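Local atomic coordinates of alpha-glucosidase (Pseudoalteromonas sp. K8, PDB entry 5HQA), a protein that hydrolyses alpha-glucosides as a calcium-containing glycoside hydrolase of family 97 whose activity is raised by chloride, and binds the inhibitor acarbose. Residues G109-V114 with A223-W228; G493-S498 with K515-Y520; R508-L513 with A622-N627. One frame throughout, in Å; residues are numbered along the deposited sequence.

Interaction 1: residues G109-V114 with A223-W228; sequences GFRYEV and AFNTPW
Trp228 offers the face of its indole to the side chain of Arg111, whose CG sits 3.9 Å from the centroid of the six-membered ring, almost exactly on its normal. With chi1 at 74°, CG lies between the backbone N and the carbonyl carbon, and the extended chain carries the guanidinium across Trp228 CZ2, its plane 23° from that of the indole. The side chain of Asn225 covers the opposite guanidinium face. Arg111 NE (2.8 Å) and NH2 both bond to Glu113 OE2, which also forms a salt bridge with Arg100; a water ties Arg111 NH1 to Thr226 O. Replacing Arg111 by alanine is likely to strip the packing of CG and guanidinium from that indole face and leave Glu113 with one cationic partner fewer. At the other end Val114 and Phe224 form an antiparallel hydrogen-bonded pair, Val114 N lying 2.8 Å from Phe224 O, and Val114 CG2 rests over the Phe224 ring, 4.0 Å from its centroid. Between these ends the ladder departs from regularity: Tyr112 N donates to Thr226 OG1 (3.0 Å), while Thr226 N still reaches Tyr112 O. A hydroxyl thus replaces a carbonyl acceptor, and the antiparallel N-terminal sheet stays joined, with Arg111, Glu113 and Trp228 on one face and Tyr112, Val114 and Phe224 on the other.

Interaction 2: residues G493-S498 with K515-Y520; sequences GIFDLS and KQLALY
Gln516 turns its amide oxygen onto two consecutive backbone N-H groups of the loop, Gly493 N at 3.2 Å from OE1 and Ile494 N at 3.1 Å from the same atom. The two bonds differ in shape. Ile494 N-H aims the straighter hydrogen, at 158°, but lies well tilted from the carbonyl plane of the amide, whereas Gly493 N, nearer that plane, gives a more bent bond. A bend at chi2 (-62°) folds the glutamine back so that its CG packs 3.3 Å from Ile494 O while OE1 faces the two donors. Gln460 NE2 supplies a third donor to OE1, and Gln516 NE2 bonds to Thr511 OG1, so both ends of the amide are occupied. Gly493 O, for its part, accepts from Tyr537 OH, and the N-H groups of Phe495 and Asp496 share Asp532 OD2. Ile494 O is the exception: buried here, it has no hydrogen-bond partner in the model.

One helical turn further on, Tyr520 brings its hydroxyl 3.5 Å from Gly493 CA, and that hydroxyl is satisfied by Met529 O. A CB on Gly493 would run into Tyr520 OH, and at these backbone angles would also crowd the carbonyl O of the residue before it. Leu517 completes the packing, its CD2 meeting the edge of the Phe495 ring 3.8 Å from CE1, with the two side chains crossing at about a right angle. The chemistry is that of a neutral amide that accepts backbone N-H groups through OE1 and donates through NE2: the Gln516 link, itself uncharged, fixes an irregular loop to helix 513-522 of the catalytic domain, at the cost of one unmatched carbonyl.

Interaction 3: residues R508-L513 with A622-N627; sequences RPQTTL and AEWKNN
Thr512 sets its methyl against the start of the opposing loop, where CG2 lies 4.0 Å from Trp624 CA and 4.3 Å from Glu623 C. Glu623 itself turns its carboxylate back on its own loop: OE2 takes Lys625 N and OE1 takes Asn626 N, both from above the carboxylate plane. This ties the turn that presents the next residue.

Trp624 buries the largest single share of the contact. Its chi1 of 71° swings the indole alongside Gln510, whose CB is 3.8 Å from the centroid of the six-membered ring, over the face. The rest of the glutamine runs on across the same ring, its CD 3.5 Å from Trp624 CH2. The opposite face is covered within the loop by CG of Lys625. Arg508 takes hold of the tryptophan's backbone: NH1 and NH2 close end-on upon Trp624 O, NH2 at 2.8 Å and NH1 at 3.0 Å, with the oxygen nearly in the guanidinium plane. That plane stands 69° from the indole, and CE3 comes over its face. Arg508 NE is held in turn by Pro509 O (2.9 Å), which helps to set the angle of the group.

Lys625 adds a weak bond from Arg508 NH1 to its carbonyl. The loop is then closed by reciprocal backbone bonds between Glu623 and Asn627.

Across the contact, Gln510 is the centre of an inverse gamma turn, and Thr512 is the N-cap of helix 513-522, its OG1 bonded to Lys515 N and to Asp618. The whole is a domain interface, in which a loop between two strands of the C-terminal antiparallel sheet inserts a tryptophan against the loop leading into a helix of the catalytic, TIM-barrel-related domain.

From the N terminus, interaction 1 comes first: it brings 109-114 against 223-228, closing a loop of 108 residues that contains strands but no helix, within the N-terminal domain. It is complete before the others begin and lies on the far side of the chain's centre, its centre about 42 Å from that of interaction 2. Interaction 2 closes a short loop of 16 residues in the catalytic domain. Interaction 3 starts inside that loop, at 508-513, and reaches forward to 622-627 in the C-terminal domain, so the two cross. They also touch, Leu497 packing on Pro509 and Phe495 on Leu513, which joins 493-498 to 508-513, while interaction 3 itself brings in the C-terminal domain.

Interaction 1: residues G109-V114 with A223-W228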
loop_
_atom_site.group_PDB
_atom_site.type_symbol
_atom_site.label_atom_id
_atom_site.label_comp_id
_atom_site.label_asym_id
_atom_site.label_seq_id
_atom_site.Cartn_x
_atom_site.Cartn_y
_atom_site.Cartn_z
ATOM N N GLY A 109 2.797 -14.957 -11.643
ATOM C CA GLY A 109 1.518 -14.296 -11.853
ATOM C C GLY A 109 0.738 -15.060 -12.902
ATOM O O GLY A 109 1.320 -15.597 -13.850
ATOM N N PHE A 110 -0.582 -15.131 -12.723
ATOM C CA PHE A 110 -1.405 -15.717 -13.779
ATOM C C PHE A 110 -2.743 -14.996 -13.874
ATOM O O PHE A 110 -3.232 -14.417 -12.899
ATOM C CB PHE A 110 -1.612 -17.245 -13.598
ATOM C CG PHE A 110 -2.373 -17.641 -12.354
ATOM C CD1 PHE A 110 -3.751 -17.777 -12.381
ATOM C CD2 PHE A 110 -1.695 -17.915 -11.169
ATOM C CE1 PHE A 110 -4.456 -18.155 -11.241
ATOM C CE2 PHE A 110 -2.389 -18.296 -10.022
ATOM C CZ PHE A 110 -3.776 -18.413 -10.059
ATOM N N ARG A 111 -3.326 -15.026 -15.072
ATOM C CA ARG A 111 -4.646 -14.445 -15.268
ATOM C C ARG A 111 -5.384 -15.248 -16.319
ATOM O O ARG A 111 -4.782 -15.930 -17.152
ATOM C CB ARG A 111 -4.577 -12.970 -15.684
ATOM C CG ARG A 111 -4.141 -12.773 -17.126
ATOM C CD ARG A 111 -4.231 -11.315 -17.524
ATOM N NE ARG A 111 -3.895 -11.132 -18.931
ATOM C CZ ARG A 111 -3.673 -9.950 -19.490
ATOM N NH1 ARG A 111 -3.748 -8.841 -18.762
ATOM N NH2 ARG A 111 -3.369 -9.876 -20.778
ATOM N N TYR A 112 -6.708 -15.184 -16.252
ATOM C CA TYR A 112 -7.554 -15.807 -17.255
ATOM C C TYR A 112 -7.773 -14.837 -18.397
ATOM O O TYR A 112 -7.913 -13.629 -18.181
ATOM C CB TYR A 112 -8.911 -16.175 -16.681
ATOM C CG TYR A 112 -8.933 -17.124 -15.508
ATOM C CD1 TYR A 112 -8.632 -16.688 -14.217
ATOM C CD2 TYR A 112 -9.329 -18.450 -15.682
ATOM C CE1 TYR A 112 -8.705 -17.560 -13.129
ATOM C CE2 TYR A 112 -9.397 -19.321 -14.613
ATOM C CZ TYR A 112 -9.094 -18.872 -13.338
ATOM O OH TYR A 112 -9.184 -19.756 -12.286
ATOM N N GLU A 113 -7.827 -15.371 -19.610
ATOM C CA GLU A 113 -8.188 -14.598 -20.792
ATOM C C GLU A 113 -9.297 -15.368 -21.491
ATOM O O GLU A 113 -9.056 -16.436 -22.061
ATOM C CB GLU A 113 -6.972 -14.364 -21.695
ATOM C CG GLU A 113 -5.906 -13.535 -20.973
ATOM C CD GLU A 113 -4.605 -13.377 -21.747
ATOM O OE1 GLU A 113 -4.530 -13.826 -22.914
ATOM O OE2 GLU A 113 -3.648 -12.799 -21.170
ATOM N N VAL A 114 -10.519 -14.857 -21.388
ATOM C CA VAL A 114 -11.696 -15.508 -21.952
ATOM C C VAL A 114 -12.020 -14.808 -23.270
ATOM O O VAL A 114 -12.395 -13.626 -23.253
ATOM C CB VAL A 114 -12.890 -15.463 -20.993
ATOM C CG1 VAL A 114 -14.077 -16.187 -21.619
ATOM C CG2 VAL A 114 -12.511 -16.107 -19.679
ATOM N N ALA A 223 -15.995 -10.944 -24.228
ATOM C CA ALA A 223 -14.650 -11.347 -23.841
ATOM C C ALA A 223 -14.153 -10.519 -22.665
ATOM O O ALA A 223 -14.411 -9.317 -22.575
ATOM C CB ALA A 223 -13.694 -11.195 -25.027
ATOM N N PHE A 224 -13.438 -11.172 -21.751
ATOM C CA PHE A 224 -12.890 -10.474 -20.597
ATOM C C PHE A 224 -11.642 -11.193 -20.114
ATOM O O PHE A 224 -11.428 -12.374 -20.408
ATOM C CB PHE A 224 -13.907 -10.380 -19.448
ATOM C CG PHE A 224 -14.228 -11.711 -18.805
ATOM C CD1 PHE A 224 -15.220 -12.523 -19.321
ATOM C CD2 PHE A 224 -13.544 -12.136 -17.669
ATOM C CE1 PHE A 224 -15.519 -13.739 -18.726
ATOM C CE2 PHE A 224 -13.841 -13.350 -17.075
ATOM C CZ PHE A 224 -14.825 -14.148 -17.601
ATOM N N ASN A 225 -10.828 -10.462 -19.356
ATOM C CA ASN A 225 -9.699 -11.012 -18.623
ATOM C C ASN A 225 -9.928 -10.775 -17.138
ATOM O O ASN A 225 -10.725 -9.918 -16.754
ATOM C CB ASN A 225 -8.373 -10.364 -19.050
ATOM C CG ASN A 225 -8.124 -10.474 -20.540
ATOM O OD1 ASN A 225 -8.590 -11.407 -21.194
ATOM N ND2 ASN A 225 -7.387 -9.519 -21.087
ATOM N N THR A 226 -9.243 -11.545 -16.301
ATOM C CA THR A 226 -9.180 -11.242 -14.877
ATOM C C THR A 226 -7.952 -10.402 -14.583
ATOM O O THR A 226 -7.030 -10.305 -15.399
ATOM C CB THR A 226 -9.121 -12.530 -14.059
ATOM O OG1 THR A 226 -7.870 -13.183 -14.300
ATOM C CG2 THR A 226 -10.285 -13.465 -14.399
ATOM N N PRO A 227 -7.886 -9.791 -13.400
ATOM C CA PRO A 227 -6.598 -9.291 -12.911
ATOM C C PRO A 227 -5.626 -10.449 -12.750
ATOM O O PRO A 227 -5.997 -11.623 -12.796
ATOM C CB PRO A 227 -6.941 -8.651 -11.556
ATOM C CG PRO A 227 -8.446 -8.413 -11.603
ATOM C CD PRO A 227 -8.984 -9.537 -12.447
ATOM N N TRP A 228 -4.357 -10.112 -12.552
ATOM C CA TRP A 228 -3.361 -11.132 -12.257
ATOM C C TRP A 228 -3.520 -11.629 -10.825
ATOM O O TRP A 228 -3.781 -10.848 -9.912
ATOM C CB TRP A 228 -1.956 -10.562 -12.453
ATOM C CG TRP A 228 -1.675 -10.194 -13.871
ATOM C CD1 TRP A 228 -1.916 -8.993 -14.475
ATOM C CD2 TRP A 228 -1.106 -11.047 -14.874
ATOM N NE1 TRP A 228 -1.533 -9.048 -15.802
ATOM C CE2 TRP A 228 -1.032 -10.295 -16.069
ATOM C CE3 TRP A 228 -0.654 -12.372 -14.877
ATOM C CZ2 TRP A 228 -0.513 -10.824 -17.257
ATOM C CZ3 TRP A 228 -0.141 -12.903 -16.064
ATOM C CH2 TRP A 228 -0.080 -12.131 -17.233
HETATM O O HOH W 1 -5.333 -8.435 -16.340
#

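Interaction 2: residues G493-S498 with K515-Y520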
loop_
_atom_site.group_PDB
_atom_site.type_symbol
_atom_site.label_atom_id
_atom_site.label_comp_id
_atom_site.label_asym_id
_atom_site.label_seq_id
_atom_site.Cartn_x
_atom_site.Cartn_y
_atom_site.Cartn_z
ATOM N N GLY A 493 6.429 10.048 12.186
ATOM C CA GLY A 493 7.100 11.220 12.725
ATOM C C GLY A 493 6.454 11.886 13.926
ATOM O O GLY A 493 6.521 13.111 14.059
ATOM N N ILE A 494 5.843 11.119 14.823
ATOM C CA ILE A 494 5.304 11.709 16.047
ATOM C C ILE A 494 6.444 11.878 17.045
ATOM O O ILE A 494 7.108 10.906 17.421
ATOM C CB ILE A 494 4.165 10.854 16.632
ATOM C CG1 ILE A 494 2.961 10.842 15.684
ATOM C CG2 ILE A 494 3.733 11.389 17.998
ATOM C CD1 ILE A 494 2.383 12.229 15.408
ATOM N N PHE A 495 6.681 13.120 17.466
ATOM C CA PHE A 495 7.748 13.455 18.401
ATOM C C PHE A 495 7.269 13.593 19.832
ATOM O O PHE A 495 8.028 13.290 20.754
ATOM C CB PHE A 495 8.432 14.769 18.002
ATOM C CG PHE A 495 9.555 14.594 17.016
ATOM C CD1 PHE A 495 9.628 13.468 16.218
ATOM C CD2 PHE A 495 10.547 15.559 16.899
ATOM C CE1 PHE A 495 10.668 13.312 15.302
ATOM C CE2 PHE A 495 11.592 15.408 15.999
ATOM C CZ PHE A 495 11.657 14.285 15.199
ATOM N N ASP A 496 6.054 14.090 20.048
ATOM C CA ASP A 496 5.471 14.091 21.387
ATOM C C ASP A 496 4.666 12.802 21.520
ATOM O O ASP A 496 3.549 12.686 21.000
ATOM C CB ASP A 496 4.612 15.325 21.631
ATOM C CG ASP A 496 3.895 15.270 22.985
ATOM O OD1 ASP A 496 4.309 14.453 23.844
ATOM O OD2 ASP A 496 2.923 16.037 23.189
ATOM N N LEU A 497 5.248 11.825 22.211
ATOM C CA LEU A 497 4.613 10.542 22.462
ATOM C C LEU A 497 3.856 10.519 23.779
ATOM O O LEU A 497 3.359 9.458 24.171
ATOM C CB LEU A 497 5.668 9.435 22.465
ATOM C CG LEU A 497 6.543 9.358 21.222
ATOM C CD1 LEU A 497 7.767 8.521 21.522
ATOM C CD2 LEU A 497 5.760 8.743 20.076
ATOM N N SER A 498 3.756 11.661 24.466
ATOM C CA SER A 498 3.315 11.719 25.856
ATOM C C SER A 498 1.956 12.381 26.044
ATOM O O SER A 498 1.557 12.601 27.190
ATOM C CB SER A 498 4.346 12.469 26.707
ATOM O OG SER A 498 5.630 11.873 26.632
ATOM N N LYS A 515 12.602 5.098 16.529
ATOM C CA LYS A 515 11.774 4.287 15.637
ATOM C C LYS A 515 10.900 5.174 14.753
ATOM O O LYS A 515 10.671 4.860 13.577
ATOM C CB LYS A 515 10.925 3.306 16.451
ATOM C CG LYS A 515 9.946 2.480 15.602
ATOM C CD LYS A 515 9.557 1.201 16.330
ATOM C CE LYS A 515 8.421 0.465 15.636
ATOM N NZ LYS A 515 7.987 -0.689 16.478
ATOM N N GLN A 516 10.421 6.303 15.293
ATOM C CA GLN A 516 9.647 7.232 14.476
ATOM C C GLN A 516 10.476 7.776 13.319
ATOM O O GLN A 516 9.951 7.985 12.220
ATOM C CB GLN A 516 9.112 8.380 15.330
ATOM C CG GLN A 516 8.026 7.967 16.315
ATOM C CD GLN A 516 6.797 7.424 15.615
ATOM O OE1 GLN A 516 6.257 8.057 14.701
ATOM N NE2 GLN A 516 6.370 6.226 16.013
ATOM N N LEU A 517 11.775 8.011 13.545
ATOM C CA LEU A 517 12.641 8.467 12.459
ATOM C C LEU A 517 12.871 7.361 11.434
ATOM O O LEU A 517 12.860 7.610 10.220
ATOM C CB LEU A 517 13.976 8.946 13.023
ATOM C CG LEU A 517 13.908 10.099 14.018
ATOM C CD1 LEU A 517 15.298 10.421 14.532
ATOM C CD2 LEU A 517 13.281 11.315 13.358
ATOM N N ALA A 518 13.081 6.134 11.910
ATOM C CA ALA A 518 13.344 5.014 11.013
ATOM C C ALA A 518 12.207 4.792 10.020
ATOM O O ALA A 518 12.443 4.291 8.910
ATOM C CB ALA A 518 13.585 3.750 11.836
ATOM N N LEU A 519 10.971 5.151 10.392
ATOM C CA LEU A 519 9.830 4.909 9.507
ATOM C C LEU A 519 10.010 5.560 8.142
ATOM O O LEU A 519 9.463 5.071 7.148
ATOM C CB LEU A 519 8.545 5.429 10.143
ATOM C CG LEU A 519 8.115 4.771 11.449
ATOM C CD1 LEU A 519 6.794 5.370 11.930
ATOM C CD2 LEU A 519 8.006 3.261 11.274
ATOM N N TYR A 520 10.745 6.673 8.069
ATOM C CA TYR A 520 10.886 7.377 6.800
ATOM C C TYR A 520 11.683 6.576 5.786
ATOM O O TYR A 520 11.605 6.861 4.586
ATOM C CB TYR A 520 11.530 8.758 7.027
ATOM C CG TYR A 520 10.557 9.709 7.685
ATOM C CD1 TYR A 520 9.709 10.498 6.922
ATOM C CD2 TYR A 520 10.444 9.769 9.063
ATOM C CE1 TYR A 520 8.792 11.344 7.513
ATOM C CE2 TYR A 520 9.524 10.610 9.667
ATOM C CZ TYR A 520 8.702 11.396 8.887
ATOM O OH TYR A 520 7.784 12.225 9.485
#

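Interaction 3: residues R508-L513 with A622-N627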
loop_
_atom_site.group_PDB
_atom_site.type_symbol
_atom_site.label_atom_id
_atom_site.label_comp_id
_atom_site.label_asym_id
_atom_site.label_seq_id
_atom_site.Cartn_x
_atom_site.Cartn_y
_atom_site.Cartn_z
ATOM N N ARG A 508 -1.040 5.902 22.453
ATOM C CA ARG A 508 0.160 6.591 22.001
ATOM C C ARG A 508 0.872 5.661 21.039
ATOM O O ARG A 508 0.612 4.452 21.054
ATOM C CB ARG A 508 1.084 6.929 23.180
ATOM C CG ARG A 508 1.277 5.730 24.101
ATOM C CD ARG A 508 2.549 5.798 24.944
ATOM N NE ARG A 508 3.767 5.659 24.149
ATOM C CZ ARG A 508 4.938 5.262 24.644
ATOM N NH1 ARG A 508 5.046 4.934 25.931
ATOM N NH2 ARG A 508 6.001 5.186 23.851
ATOM N N PRO A 509 1.769 6.176 20.193
ATOM C CA PRO A 509 2.662 5.256 19.468
ATOM C C PRO A 509 3.489 4.490 20.483
ATOM O O PRO A 509 4.134 5.077 21.356
ATOM C CB PRO A 509 3.522 6.185 18.596
ATOM C CG PRO A 509 2.723 7.475 18.502
ATOM C CD PRO A 509 2.036 7.584 19.845
ATOM N N GLN A 510 3.422 3.166 20.400
ATOM C CA GLN A 510 4.154 2.314 21.333
ATOM C C GLN A 510 5.542 2.021 20.763
ATOM O O GLN A 510 5.885 0.897 20.402
ATOM C CB GLN A 510 3.358 1.047 21.614
ATOM C CG GLN A 510 2.039 1.372 22.302
ATOM C CD GLN A 510 1.329 0.145 22.829
ATOM O OE1 GLN A 510 1.384 -0.932 22.224
ATOM N NE2 GLN A 510 0.660 0.298 23.972
ATOM N N THR A 511 6.318 3.099 20.634
ATOM C CA THR A 511 7.630 3.069 19.996
ATOM C C THR A 511 8.549 4.043 20.717
ATOM O O THR A 511 8.110 4.856 21.537
ATOM C CB THR A 511 7.583 3.453 18.503
ATOM O OG1 THR A 511 7.573 4.880 18.371
ATOM C CG2 THR A 511 6.358 2.870 17.790
ATOM N N THR A 512 9.840 3.958 20.398
ATOM C CA THR A 512 10.795 4.980 20.791
ATOM C C THR A 512 10.802 6.101 19.755
ATOM O O THR A 512 10.210 6.000 18.680
ATOM C CB THR A 512 12.210 4.406 20.928
ATOM O OG1 THR A 512 12.679 3.998 19.636
ATOM C CG2 THR A 512 12.236 3.220 21.887
ATOM N N LEU A 513 11.508 7.182 20.098
ATOM C CA LEU A 513 11.650 8.310 19.187
ATOM C C LEU A 513 12.433 7.921 17.941
ATOM O O LEU A 513 12.056 8.282 16.822
ATOM C CB LEU A 513 12.337 9.467 19.916
ATOM C CG LEU A 513 12.610 10.752 19.142
ATOM C CD1 LEU A 513 11.318 11.361 18.639
ATOM C CD2 LEU A 513 13.340 11.729 20.065
ATOM N N ALA A 622 17.222 3.561 26.448
ATOM C CA ALA A 622 15.909 3.704 25.834
ATOM C C ALA A 622 15.092 2.424 25.969
ATOM O O ALA A 622 15.615 1.314 25.849
ATOM C CB ALA A 622 16.056 4.064 24.356
ATOM N N GLU A 623 13.798 2.591 26.227
ATOM C CA GLU A 623 12.823 1.513 26.124
ATOM C C GLU A 623 11.460 2.174 25.973
ATOM O O GLU A 623 11.199 3.198 26.607
ATOM C CB GLU A 623 12.876 0.570 27.340
ATOM C CG GLU A 623 12.523 1.208 28.668
ATOM C CD GLU A 623 11.019 1.193 28.961
ATOM O OE1 GLU A 623 10.585 1.946 29.862
ATOM O OE2 GLU A 623 10.271 0.435 28.298
ATOM N N TRP A 624 10.594 1.598 25.129
ATOM C CA TRP A 624 9.473 2.387 24.618
ATOM C C TRP A 624 8.464 2.771 25.699
ATOM O O TRP A 624 7.790 3.795 25.558
ATOM C CB TRP A 624 8.769 1.650 23.473
ATOM C CG TRP A 624 7.954 0.434 23.860
ATOM C CD1 TRP A 624 8.370 -0.868 23.859
ATOM C CD2 TRP A 624 6.573 0.414 24.261
ATOM N NE1 TRP A 624 7.338 -1.697 24.245
ATOM C CE2 TRP A 624 6.225 -0.935 24.494
ATOM C CE3 TRP A 624 5.601 1.406 24.455
ATOM C CZ2 TRP A 624 4.945 -1.320 24.910
ATOM C CZ3 TRP A 624 4.330 1.023 24.873
ATOM C CH2 TRP A 624 4.015 -0.330 25.089
ATOM N N LYS A 625 8.324 1.978 26.766
ATOM C CA LYS A 625 7.212 2.187 27.695
ATOM C C LYS A 625 7.365 3.480 28.485
ATOM O O LYS A 625 6.480 4.348 28.466
ATOM C CB LYS A 625 7.083 0.992 28.642
ATOM C CG LYS A 625 6.667 -0.278 27.914
ATOM C CD LYS A 625 6.558 -1.470 28.852
ATOM C CE LYS A 625 6.106 -2.713 28.086
ATOM N NZ LYS A 625 6.201 -3.925 28.942
ATOM N N ASN A 626 8.472 3.622 29.206
ATOM C CA ASN A 626 8.662 4.786 30.055
ATOM C C ASN A 626 9.908 5.584 29.722
ATOM O O ASN A 626 10.100 6.654 30.300
ATOM C CB ASN A 626 8.674 4.360 31.527
ATOM C CG ASN A 626 7.344 3.762 31.950
ATOM O OD1 ASN A 626 6.334 4.463 32.005
ATOM N ND2 ASN A 626 7.327 2.466 32.215
ATOM N N ASN A 627 10.735 5.127 28.784
ATOM C CA ASN A 627 11.907 5.909 28.414
ATOM C C ASN A 627 12.056 5.966 26.895
ATOM O O ASN A 627 13.117 5.611 26.366
ATOM C CB ASN A 627 13.151 5.312 29.076
ATOM C CG ASN A 627 14.305 6.282 29.123
ATOM O OD1 ASN A 627 14.116 7.495 29.052
ATOM N ND2 ASN A 627 15.516 5.750 29.252
#